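Local coordinates for Proline/betaine transporter, RALF (Rickettsia prowazekii str. Madrid E, PDB 4D7R), which probably acts as a guanine nucleotide exchange factor, here as an engineered chimera of a Rickettsia RalF Sec7 domain and a Legionella RalF capping domain, at residues K110-S115 with K207-E212; Q164-N169 with K275-F280; S47-I52 with Q61-E66; R118-F123 with K216-N221. One frame throughout, in Å; residues are numbered along the deposited sequence. Where two conformers were deposited one is given.

Contact 1. Residues K110-S115 with K207-E212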
# COMPACT_ATOMS: atom_id res chain seq x y z
N LYS A 110 -3.66 -26.95 2.69
CA LYS A 110 -4.74 -26.09 3.11
C LYS A 110 -5.49 -25.62 1.88
O LYS A 110 -4.91 -25.55 0.78
CB LYS A 110 -4.24 -24.86 3.92
CG LYS A 110 -3.55 -25.16 5.25
CD LYS A 110 -4.36 -26.02 6.21
CE LYS A 110 -3.47 -26.56 7.30
NZ LYS A 110 -4.09 -27.74 7.98
N ASP A 111 -6.78 -25.35 2.07
CA ASP A 111 -7.68 -24.83 1.05
C ASP A 111 -7.13 -23.45 0.66
O ASP A 111 -6.79 -22.66 1.56
CB ASP A 111 -9.09 -24.66 1.63
CG ASP A 111 -10.06 -24.03 0.64
OD1 ASP A 111 -10.39 -24.70 -0.37
OD2 ASP A 111 -10.42 -22.85 0.82
N TYR A 112 -7.02 -23.19 -0.66
CA TYR A 112 -6.48 -21.95 -1.18
C TYR A 112 -7.21 -20.72 -0.66
O TYR A 112 -6.56 -19.83 -0.10
CB TYR A 112 -6.49 -21.95 -2.72
CG TYR A 112 -5.98 -20.65 -3.29
CD1 TYR A 112 -4.62 -20.40 -3.41
CD2 TYR A 112 -6.87 -19.64 -3.68
CE1 TYR A 112 -4.15 -19.22 -3.97
CE2 TYR A 112 -6.41 -18.44 -4.21
CZ TYR A 112 -5.04 -18.24 -4.36
OH TYR A 112 -4.57 -17.08 -4.86
N LEU A 113 -8.50 -20.68 -0.82
CA LEU A 113 -9.22 -19.50 -0.41
C LEU A 113 -9.20 -19.25 1.14
O LEU A 113 -9.07 -18.15 1.59
CB LEU A 113 -10.63 -19.54 -0.92
CG LEU A 113 -11.42 -18.31 -0.67
CD1 LEU A 113 -10.79 -17.14 -1.40
CD2 LEU A 113 -12.82 -18.52 -1.19
N GLU A 114 -9.32 -20.31 1.90
CA GLU A 114 -9.23 -20.20 3.36
C GLU A 114 -7.88 -19.62 3.75
O GLU A 114 -7.81 -18.74 4.62
CB GLU A 114 -9.46 -21.57 4.01
CG GLU A 114 -10.92 -21.79 4.38
CD GLU A 114 -11.39 -21.09 5.64
OE1 GLU A 114 -11.09 -21.60 6.74
OE2 GLU A 114 -12.05 -20.03 5.53
N SER A 115 -6.82 -20.07 3.08
CA SER A 115 -5.46 -19.58 3.31
C SER A 115 -5.37 -18.08 2.98
O SER A 115 -4.81 -17.31 3.77
CB SER A 115 -4.48 -20.38 2.46
OG SER A 115 -4.42 -21.71 2.93
N LYS A 207 -14.13 -23.56 -9.31
CA LYS A 207 -15.55 -23.53 -8.94
C LYS A 207 -15.71 -23.31 -7.45
O LYS A 207 -16.54 -22.49 -7.04
CB LYS A 207 -16.28 -24.80 -9.40
CG LYS A 207 -17.82 -24.78 -9.24
CD LYS A 207 -18.49 -23.56 -9.90
CE LYS A 207 -19.98 -23.74 -10.14
NZ LYS A 207 -20.74 -23.95 -8.88
N LYS A 208 -14.86 -23.99 -6.64
CA LYS A 208 -14.86 -23.88 -5.19
C LYS A 208 -14.52 -22.45 -4.78
O LYS A 208 -15.17 -21.93 -3.88
CB LYS A 208 -13.89 -24.88 -4.55
CG LYS A 208 -14.39 -26.33 -4.55
N ILE A 209 -13.55 -21.80 -5.48
CA ILE A 209 -13.19 -20.39 -5.18
C ILE A 209 -14.36 -19.47 -5.55
O ILE A 209 -14.79 -18.64 -4.73
CB ILE A 209 -11.87 -19.95 -5.88
CG1 ILE A 209 -10.65 -20.73 -5.38
CG2 ILE A 209 -11.63 -18.41 -5.71
CD1 ILE A 209 -9.43 -20.60 -6.40
N TYR A 210 -14.87 -19.61 -6.77
CA TYR A 210 -15.99 -18.81 -7.27
C TYR A 210 -17.20 -18.90 -6.32
O TYR A 210 -17.68 -17.86 -5.90
CB TYR A 210 -16.34 -19.17 -8.72
CG TYR A 210 -17.41 -18.28 -9.32
CD1 TYR A 210 -18.76 -18.49 -9.05
CD2 TYR A 210 -17.07 -17.21 -10.15
CE1 TYR A 210 -19.75 -17.65 -9.57
CE2 TYR A 210 -18.05 -16.36 -10.67
CZ TYR A 210 -19.39 -16.58 -10.37
OH TYR A 210 -20.37 -15.76 -10.89
N ASP A 211 -17.64 -20.13 -5.95
CA ASP A 211 -18.81 -20.33 -5.07
C ASP A 211 -18.65 -19.77 -3.67
O ASP A 211 -19.58 -19.14 -3.15
CB ASP A 211 -19.19 -21.83 -4.98
CG ASP A 211 -19.69 -22.49 -6.25
OD1 ASP A 211 -20.03 -21.77 -7.21
OD2 ASP A 211 -19.79 -23.74 -6.26
N GLU A 212 -17.47 -19.99 -3.05
CA GLU A 212 -17.21 -19.52 -1.70
C GLU A 212 -17.13 -18.00 -1.63
O GLU A 212 -17.69 -17.43 -0.70
CB GLU A 212 -15.98 -20.17 -1.08
CG GLU A 212 -16.15 -21.67 -0.80
CD GLU A 212 -17.28 -22.06 0.13
OE1 GLU A 212 -17.39 -21.47 1.22
OE2 GLU A 212 -18.04 -22.99 -0.23

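Contact 2. Residues Q164-N169 with K275-F280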
# COMPACT_ATOMS: atom_id res chain seq x y z
N GLN A 164 -7.06 -12.09 -9.36
CA GLN A 164 -8.32 -12.35 -10.05
C GLN A 164 -9.43 -12.65 -9.04
O GLN A 164 -10.57 -12.26 -9.26
CB GLN A 164 -8.19 -13.47 -11.11
CG GLN A 164 -7.35 -13.10 -12.33
CD GLN A 164 -8.08 -12.33 -13.40
OE1 GLN A 164 -9.32 -12.31 -13.47
NE2 GLN A 164 -7.33 -11.79 -14.34
N THR A 165 -9.09 -13.29 -7.91
CA THR A 165 -10.05 -13.66 -6.85
C THR A 165 -10.47 -12.39 -6.12
O THR A 165 -11.64 -12.22 -5.79
CB THR A 165 -9.43 -14.71 -5.89
OG1 THR A 165 -9.12 -15.89 -6.62
CG2 THR A 165 -10.35 -15.08 -4.75
N ILE A 166 -9.49 -11.52 -5.82
CA ILE A 166 -9.73 -10.23 -5.16
C ILE A 166 -10.64 -9.35 -6.06
O ILE A 166 -11.60 -8.76 -5.57
CB ILE A 166 -8.37 -9.55 -4.82
CG1 ILE A 166 -7.67 -10.29 -3.65
CG2 ILE A 166 -8.57 -8.09 -4.50
CD1 ILE A 166 -6.21 -9.99 -3.46
N MET A 167 -10.39 -9.33 -7.38
CA MET A 167 -11.23 -8.56 -8.30
C MET A 167 -12.61 -9.22 -8.44
O MET A 167 -13.61 -8.50 -8.54
CB MET A 167 -10.55 -8.43 -9.68
CG MET A 167 -9.59 -7.25 -9.79
SD MET A 167 -10.26 -5.63 -9.30
CE MET A 167 -11.77 -5.50 -10.32
N LEU A 168 -12.67 -10.58 -8.36
CA LEU A 168 -13.93 -11.34 -8.44
C LEU A 168 -14.80 -10.93 -7.23
O LEU A 168 -15.99 -10.70 -7.40
CB LEU A 168 -13.68 -12.86 -8.44
CG LEU A 168 -14.97 -13.70 -8.45
CD1 LEU A 168 -15.81 -13.45 -9.74
CD2 LEU A 168 -14.68 -15.14 -8.16
N ASN A 169 -14.17 -10.81 -6.05
CA ASN A 169 -14.84 -10.36 -4.80
C ASN A 169 -15.52 -8.99 -4.99
O ASN A 169 -16.71 -8.84 -4.69
CB ASN A 169 -13.83 -10.30 -3.66
CG ASN A 169 -14.46 -9.86 -2.38
OD1 ASN A 169 -15.33 -10.55 -1.82
ND2 ASN A 169 -14.08 -8.69 -1.91
N LYS A 275 -0.21 -1.30 -12.43
CA LYS A 275 -0.62 -2.59 -12.95
C LYS A 275 -2.12 -2.46 -13.19
O LYS A 275 -2.81 -1.76 -12.44
CB LYS A 275 -0.32 -3.71 -11.95
CG LYS A 275 1.18 -3.89 -11.69
CD LYS A 275 1.45 -5.19 -10.95
CE LYS A 275 2.92 -5.36 -10.68
NZ LYS A 275 3.17 -6.53 -9.80
N SER A 276 -2.62 -3.03 -14.27
CA SER A 276 -4.03 -2.91 -14.60
C SER A 276 -4.97 -3.31 -13.48
O SER A 276 -5.88 -2.58 -13.19
CB SER A 276 -4.38 -3.63 -15.91
OG SER A 276 -3.66 -3.03 -16.94
N TRP A 277 -4.74 -4.46 -12.87
CA TRP A 277 -5.61 -4.86 -11.82
C TRP A 277 -5.65 -3.89 -10.64
O TRP A 277 -6.60 -3.81 -9.96
CB TRP A 277 -5.32 -6.28 -11.34
CG TRP A 277 -4.25 -6.44 -10.38
CD1 TRP A 277 -2.94 -6.65 -10.65
CD2 TRP A 277 -4.38 -6.54 -8.97
NE1 TRP A 277 -2.24 -6.84 -9.50
CE2 TRP A 277 -3.09 -6.76 -8.45
CE3 TRP A 277 -5.43 -6.39 -8.09
CZ2 TRP A 277 -2.87 -6.87 -7.12
CZ3 TRP A 277 -5.18 -6.53 -6.76
CH2 TRP A 277 -3.91 -6.75 -6.29
N LEU A 278 -4.56 -3.20 -10.40
CA LEU A 278 -4.48 -2.25 -9.29
C LEU A 278 -5.30 -1.03 -9.60
O LEU A 278 -5.93 -0.46 -8.71
CB LEU A 278 -3.02 -1.88 -8.97
CG LEU A 278 -2.17 -2.96 -8.31
CD1 LEU A 278 -0.72 -2.50 -8.17
CD2 LEU A 278 -2.73 -3.36 -6.96
N SER A 279 -5.34 -0.67 -10.89
CA SER A 279 -6.16 0.44 -11.34
C SER A 279 -7.63 0.10 -11.12
O SER A 279 -8.32 0.88 -10.65
CB SER A 279 -5.90 0.84 -12.80
OG SER A 279 -4.64 1.32 -13.03
N PHE A 280 -8.04 -1.10 -11.47
CA PHE A 280 -9.41 -1.56 -11.28
C PHE A 280 -9.78 -1.61 -9.81
O PHE A 280 -10.81 -1.24 -9.41
CB PHE A 280 -9.58 -2.94 -11.88
CG PHE A 280 -9.82 -2.91 -13.33
CD1 PHE A 280 -8.86 -2.50 -14.17
CD2 PHE A 280 -11.04 -3.26 -13.84
CE1 PHE A 280 -9.08 -2.44 -15.52
CE2 PHE A 280 -11.27 -3.20 -15.20
CZ PHE A 280 -10.29 -2.81 -16.03

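Contact 3. Residues S47-I52 with Q61-E66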
# COMPACT_ATOMS: atom_id res chain seq x y z
N SER A 47 10.24 2.92 17.00
CA SER A 47 10.79 2.71 18.35
C SER A 47 10.72 1.25 18.81
O SER A 47 11.64 0.78 19.48
CB SER A 47 10.15 3.65 19.36
OG SER A 47 8.80 3.32 19.61
N GLY A 48 9.66 0.54 18.37
CA GLY A 48 9.46 -0.89 18.60
C GLY A 48 10.46 -1.70 17.81
O GLY A 48 11.12 -2.57 18.37
N ILE A 49 10.61 -1.42 16.49
CA ILE A 49 11.61 -2.08 15.62
C ILE A 49 13.05 -1.84 16.15
O ILE A 49 13.87 -2.77 16.14
CB ILE A 49 11.43 -1.62 14.13
CG1 ILE A 49 10.06 -2.04 13.50
CG2 ILE A 49 12.58 -2.06 13.24
CD1 ILE A 49 9.62 -3.55 13.65
N ALA A 50 13.36 -0.60 16.59
CA ALA A 50 14.68 -0.25 17.14
C ALA A 50 15.03 -1.15 18.34
O ALA A 50 16.18 -1.60 18.45
CB ALA A 50 14.71 1.21 17.56
N ARG A 51 14.05 -1.41 19.22
CA ARG A 51 14.25 -2.27 20.39
C ARG A 51 14.50 -3.72 20.00
O ARG A 51 15.32 -4.36 20.65
CB ARG A 51 13.10 -2.15 21.41
CG ARG A 51 13.30 -2.96 22.72
CD ARG A 51 14.63 -2.74 23.45
NE ARG A 51 14.82 -3.75 24.50
CZ ARG A 51 15.94 -4.43 24.74
NH1 ARG A 51 17.02 -4.23 24.00
NH2 ARG A 51 15.98 -5.32 25.72
N ILE A 52 13.83 -4.24 18.93
CA ILE A 52 14.06 -5.60 18.44
C ILE A 52 15.49 -5.66 17.89
O ILE A 52 16.20 -6.64 18.14
CB ILE A 52 13.02 -6.07 17.35
CG1 ILE A 52 11.58 -6.08 17.90
CG2 ILE A 52 13.41 -7.45 16.80
CD1 ILE A 52 10.46 -6.22 16.84
N GLN A 61 20.92 -12.41 18.19
CA GLN A 61 19.77 -13.02 17.49
C GLN A 61 19.54 -12.39 16.13
O GLN A 61 20.13 -11.35 15.83
CB GLN A 61 18.49 -12.97 18.37
CG GLN A 61 18.66 -13.70 19.74
CD GLN A 61 18.97 -15.19 19.61
OE1 GLN A 61 18.29 -15.94 18.89
NE2 GLN A 61 20.00 -15.65 20.29
N ASP A 62 18.67 -13.01 15.30
CA ASP A 62 18.33 -12.52 13.96
C ASP A 62 17.13 -11.58 14.00
O ASP A 62 16.00 -12.01 14.25
CB ASP A 62 18.07 -13.72 13.02
CG ASP A 62 17.53 -13.38 11.64
OD1 ASP A 62 17.74 -12.24 11.16
OD2 ASP A 62 16.93 -14.27 11.02
N PHE A 63 17.39 -10.31 13.69
CA PHE A 63 16.42 -9.23 13.67
C PHE A 63 15.25 -9.55 12.74
O PHE A 63 14.10 -9.36 13.14
CB PHE A 63 17.09 -7.88 13.31
CG PHE A 63 16.13 -6.83 12.83
CD1 PHE A 63 15.20 -6.26 13.70
CD2 PHE A 63 16.05 -6.50 11.48
CE1 PHE A 63 14.26 -5.32 13.23
CE2 PHE A 63 15.09 -5.59 11.01
CZ PHE A 63 14.22 -5.00 11.89
N ILE A 64 15.55 -10.08 11.55
CA ILE A 64 14.48 -10.39 10.57
C ILE A 64 13.49 -11.43 11.13
O ILE A 64 12.29 -11.15 11.17
CB ILE A 64 15.06 -10.77 9.19
CG1 ILE A 64 15.95 -9.62 8.61
CG2 ILE A 64 13.93 -11.19 8.20
CD1 ILE A 64 15.26 -8.19 8.45
N ALA A 65 14.01 -12.60 11.56
CA ALA A 65 13.18 -13.69 12.07
C ALA A 65 12.38 -13.26 13.29
O ALA A 65 11.18 -13.54 13.34
CB ALA A 65 14.04 -14.89 12.40
N GLU A 66 13.03 -12.56 14.25
CA GLU A 66 12.38 -12.10 15.47
C GLU A 66 11.23 -11.13 15.18
O GLU A 66 10.18 -11.26 15.80
CB GLU A 66 13.38 -11.50 16.47
CG GLU A 66 12.80 -11.23 17.85
CD GLU A 66 12.13 -12.41 18.55
OE1 GLU A 66 12.57 -13.56 18.35
OE2 GLU A 66 11.19 -12.16 19.33

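Contact 4. Residues R118-F123 with K216-N221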
# COMPACT_ATOMS: atom_id res chain seq x y z
N ARG A 118 -7.30 -15.97 5.64
CA ARG A 118 -6.54 -15.93 6.86
C ARG A 118 -5.39 -14.92 6.76
O ARG A 118 -5.23 -14.12 7.60
CB ARG A 118 -6.06 -17.32 7.20
CG ARG A 118 -5.61 -17.46 8.61
CD ARG A 118 -5.48 -18.89 9.02
NE ARG A 118 -4.11 -19.26 9.24
CZ ARG A 118 -3.52 -20.30 8.69
NH1 ARG A 118 -4.23 -21.16 8.05
NH2 ARG A 118 -2.23 -20.45 8.76
N PHE A 119 -4.63 -14.99 5.70
CA PHE A 119 -3.49 -14.10 5.46
C PHE A 119 -3.96 -12.66 5.52
O PHE A 119 -3.40 -11.87 6.29
CB PHE A 119 -2.79 -14.40 4.11
CG PHE A 119 -1.58 -13.54 3.83
CD1 PHE A 119 -0.38 -13.74 4.53
CD2 PHE A 119 -1.65 -12.48 2.92
CE1 PHE A 119 0.74 -12.93 4.27
CE2 PHE A 119 -0.52 -11.67 2.67
CZ PHE A 119 0.66 -11.90 3.34
N LEU A 120 -5.01 -12.32 4.75
CA LEU A 120 -5.53 -10.95 4.67
C LEU A 120 -6.03 -10.36 6.03
O LEU A 120 -6.09 -9.13 6.17
CB LEU A 120 -6.59 -10.81 3.56
CG LEU A 120 -6.15 -11.05 2.10
CD1 LEU A 120 -7.34 -11.04 1.16
CD2 LEU A 120 -5.05 -10.05 1.64
N GLN A 121 -6.36 -11.23 7.02
CA GLN A 121 -6.83 -10.84 8.36
C GLN A 121 -5.68 -10.67 9.37
O GLN A 121 -5.89 -10.12 10.45
CB GLN A 121 -7.80 -11.89 8.91
CG GLN A 121 -9.17 -11.90 8.25
CD GLN A 121 -9.89 -13.21 8.48
OE1 GLN A 121 -10.70 -13.67 7.66
NE2 GLN A 121 -9.62 -13.83 9.61
N SER A 122 -4.46 -11.12 9.02
CA SER A 122 -3.29 -11.04 9.91
C SER A 122 -2.73 -9.62 10.11
O SER A 122 -1.86 -9.40 10.97
CB SER A 122 -2.21 -12.02 9.48
OG SER A 122 -1.68 -11.65 8.22
N PHE A 123 -3.25 -8.66 9.34
CA PHE A 123 -2.87 -7.25 9.39
C PHE A 123 -4.02 -6.38 8.85
O PHE A 123 -5.03 -6.92 8.37
CB PHE A 123 -1.57 -7.01 8.56
CG PHE A 123 -1.56 -7.65 7.19
CD1 PHE A 123 -2.31 -7.12 6.14
CD2 PHE A 123 -0.82 -8.81 6.95
CE1 PHE A 123 -2.37 -7.76 4.90
CE2 PHE A 123 -0.87 -9.44 5.71
CZ PHE A 123 -1.62 -8.90 4.68
N LYS A 216 -19.55 -15.73 0.52
CA LYS A 216 -18.96 -14.99 1.62
C LYS A 216 -17.88 -14.05 1.10
O LYS A 216 -16.81 -14.53 0.71
CB LYS A 216 -18.39 -15.99 2.64
CG LYS A 216 -18.16 -15.42 4.04
CD LYS A 216 -16.89 -15.99 4.70
CE LYS A 216 -16.91 -17.49 4.95
NZ LYS A 216 -15.63 -17.99 5.50
N PRO A 217 -18.10 -12.74 1.08
CA PRO A 217 -17.06 -11.85 0.57
C PRO A 217 -15.84 -11.87 1.46
O PRO A 217 -15.93 -12.36 2.51
CB PRO A 217 -17.68 -10.47 0.65
CG PRO A 217 -18.76 -10.56 1.68
CD PRO A 217 -19.26 -11.96 1.57
N PHE A 218 -14.74 -11.28 1.04
CA PHE A 218 -13.58 -11.19 1.91
C PHE A 218 -13.89 -10.18 3.03
O PHE A 218 -14.63 -9.21 2.81
CB PHE A 218 -12.37 -10.63 1.12
CG PHE A 218 -11.63 -11.61 0.24
CD1 PHE A 218 -10.97 -12.70 0.79
CD2 PHE A 218 -11.52 -11.39 -1.13
CE1 PHE A 218 -10.27 -13.60 -0.03
CE2 PHE A 218 -10.82 -12.28 -1.94
CZ PHE A 218 -10.19 -13.38 -1.39
N LYS A 219 -13.31 -10.42 4.22
CA LYS A 219 -13.28 -9.47 5.33
C LYS A 219 -12.00 -8.67 5.03
O LYS A 219 -10.89 -9.24 5.11
CB LYS A 219 -13.18 -10.18 6.69
CG LYS A 219 -14.46 -10.93 7.14
CD LYS A 219 -15.67 -10.01 7.41
CE LYS A 219 -15.60 -9.21 8.69
NZ LYS A 219 -16.74 -8.27 8.82
N LEU A 220 -12.15 -7.45 4.51
CA LEU A 220 -11.00 -6.61 4.15
C LEU A 220 -11.01 -5.40 5.08
O LEU A 220 -11.90 -4.54 4.98
CB LEU A 220 -11.02 -6.14 2.69
CG LEU A 220 -11.10 -7.17 1.55
CD1 LEU A 220 -11.44 -6.49 0.24
CD2 LEU A 220 -9.81 -7.98 1.40
N ASN A 221 -10.06 -5.37 5.99
CA ASN A 221 -9.94 -4.29 6.94
C ASN A 221 -8.83 -3.39 6.45
O ASN A 221 -7.66 -3.78 6.48
CB ASN A 221 -9.68 -4.82 8.36
CG ASN A 221 -10.67 -5.87 8.83
OD1 ASN A 221 -10.29 -6.99 9.20
ND2 ASN A 221 -11.96 -5.53 8.81
O HOH W 1 -8.36 -7.62 6.11
O HOH W 2 -12.39 -13.20 4.67
O HOH W 3 -7.47 -7.25 9.87

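Contact 1. Residues K110-S115 with K207-E212
L113 and I209 mark the closest backbone approach, with L113 CA 6.3 Å from I209 CA where the first turn of helix 112-121 meets the middle of helix 203-215 in the Sec7 domain. D111 is the N-cap of the first helix. Its OD2 takes the amide of E114 N at 3.0 Å on the anti side of the carboxylate, and its carbonyl O is gripped from opposite faces by S115 N and S115 OG. This capped turn presents the L113 side chain and the Y112 ring to the other helix. In L113, CG anti to the backbone N (chi1 -174°) turns the side chain to that helix, where L113 CD2 comes to 3.6 Å of E212 CB. Beside it, Y112 CD2 lies 3.9 Å from I209 CD1, the methyl meeting the ring obliquely. The Y112 ring also packs edge-to-face with Y143, and I209 continues onto T165. Leucine and isoleucine suit this buried ground, whereas E212 lends its methylene while its carboxylate leads away from the other helix. K207 and D211 form a salt bridge within their own helix. With no hydrogen bond across, the join depends on shape and hydrophobic burial, its charges being kept to the margins.

Contact 2. Residues Q164-N169 with K275-F280
M167 and F280 cross at about a right angle, the thioether end of the methionine lying against F280 CB and approaching the ring obliquely. M167 CE is 3.7 Å from F280 CB, and M167 SD is 3.8 Å from that same F280 CB. Two successive bends in the methionine chain (chi2 -52°, chi3 -53°) curl the sulfur and methyl to this spot, where M167 SD also comes 4.1 Å from W277 O. An unbranched, flexible methionine suits the place because it can fold to the shape of its neighbours. I166 makes the second, looser meeting: I166 CG2 stands 4.4 Å from W277 CZ3, approaching the indole obliquely. The indole is pinned by its own surroundings. L278 CD2 sits 3.5 Å above one face, offset toward the rim, Y163 stacks on the ring, and W277 NE1 is hydrogen-bonded to Y159 OH, an oxygen that also bonds K275 NZ. Tryptophan thus supplies both a broad apolar surface and one directed polar tie. F280, more exposed, carries its ring onward to meet F309.

The two short helical segments run nearly parallel, 21° apart, with axes 10.7 Å from each other. Helix 155-173 belongs to the Sec7 domain and helix 276-282 to the capping domain, so this is an interface between the two halves of the chimera as built. Along the chain helix 276-282 links strands 267-272 and 284-292, neighbours in the antiparallel capping sheet, while helix 155-173 is flanked by helices 129-146, 185-191 and 203-215.

Contact 3. Residues S47-I52 with Q61-E66
Two consecutive helices of the all-helical Sec7 superhelix, 45-58 and 63-73, are joined here by a short connection, and F63 at the start of the second is the wedge between them and closes the corner against I49 and I52. The backbones come closest at I52 and F63, whose CA atoms are 6.4 Å apart. F63 holds CG anti to its own amide nitrogen (chi1 161°), which swings the ring toward the preceding helix. I49 CG2 meets the far end of the ring at its edge, near the ring plane, at 3.6 Å from F63 CZ. I52 CG2 reaches the flank obliquely, 3.8 Å from F63 CD1, and both isoleucines cross the phenylalanine at about a right angle. The same I52 methyl also touches the aliphatic part of E66, with I52 CG2 4.0 Å from E66 CG, so one branch serves two partners. Beta-branched isoleucines suit the place because each has a short CG2 arm, held close to the backbone, to press on the ring. The side chains have further neighbours: I52 also packs on V37 and I70, and I49 on F71. K53 adds a cation-pi contact to the F63 ring. D62 is the N-cap just before the second helix, and its carboxylate makes two weak bonds, from I64 N to D62 OD1 at 3.1 Å and from A65 N to D62 OD2 at 3.4 Å.

Contact 4. Residues R118-F123 with K216-N221
L120 carries the apolar part of the contact through a single methyl. L120 CD1 sits over one face of the F218 ring in a CH-pi contact, 4.2 Å from the ring centroid and 20° off the normal, displaced toward the rim. With CG anti to the carbonyl carbon (chi1 -63°), the leucine leans toward the passing loop, and L120 CD1 also lies 3.9 Å from L220 CD2. These two leucines run side by side, pointing the same way. Leucine suits this role, for its branched end sets one methyl over part of the ring and beside a second leucine.

Water makes the polar links, for no direct hydrogen bond spans the segments. Water 1 donates to L120 O at 2.7 Å and to K219 O, and accepts from N221 N at 2.8 Å, tying L120 to the irregular loop. Water 2 accepts from K219 N at 3.0 Å; its long, weak link to Q121 OE1 is doubtful, since that side chain has two conformers.

Within its own segment, S122 OG donates to F119 O at 2.6 Å, in the carbonyl plane and on a lone pair, so the serine hydroxyl is turned back onto the F119 carbonyl.

Around the contact, R117 holds K216 O and P217 O, and N169 OD1 accepts from F218 N. The segment 216-221 belongs to the loop that follows helix 203-215 and heads on to strand 228-232. Within the helical Sec7 fold, it packs the buried F218 against helices 112-121 and 155-173.

From the N terminus, contact 3 closes first: a short local loop between adjacent helices, finished before the others begin, and about 13 Å from contact 4 at nearest atoms. The remaining three interlock. Helix 112-121 opens contacts 1 and 4, then 164-169 opens contact 2; 207-212 and 216-221 close the first two, and 275-280 closes contact 2 last. Their segments alternate, so all three loops cross. Contacts 1 and 4 share helix 112-121, and L113 touches F218 between them. Y210 on L168 ties contact 1 to contact 2, and T165 on F218 ties contact 2 to contact 4. Together they bind the Sec7 helices to one another and to the loop leading out, while contact 2 reaches across to the capping domain.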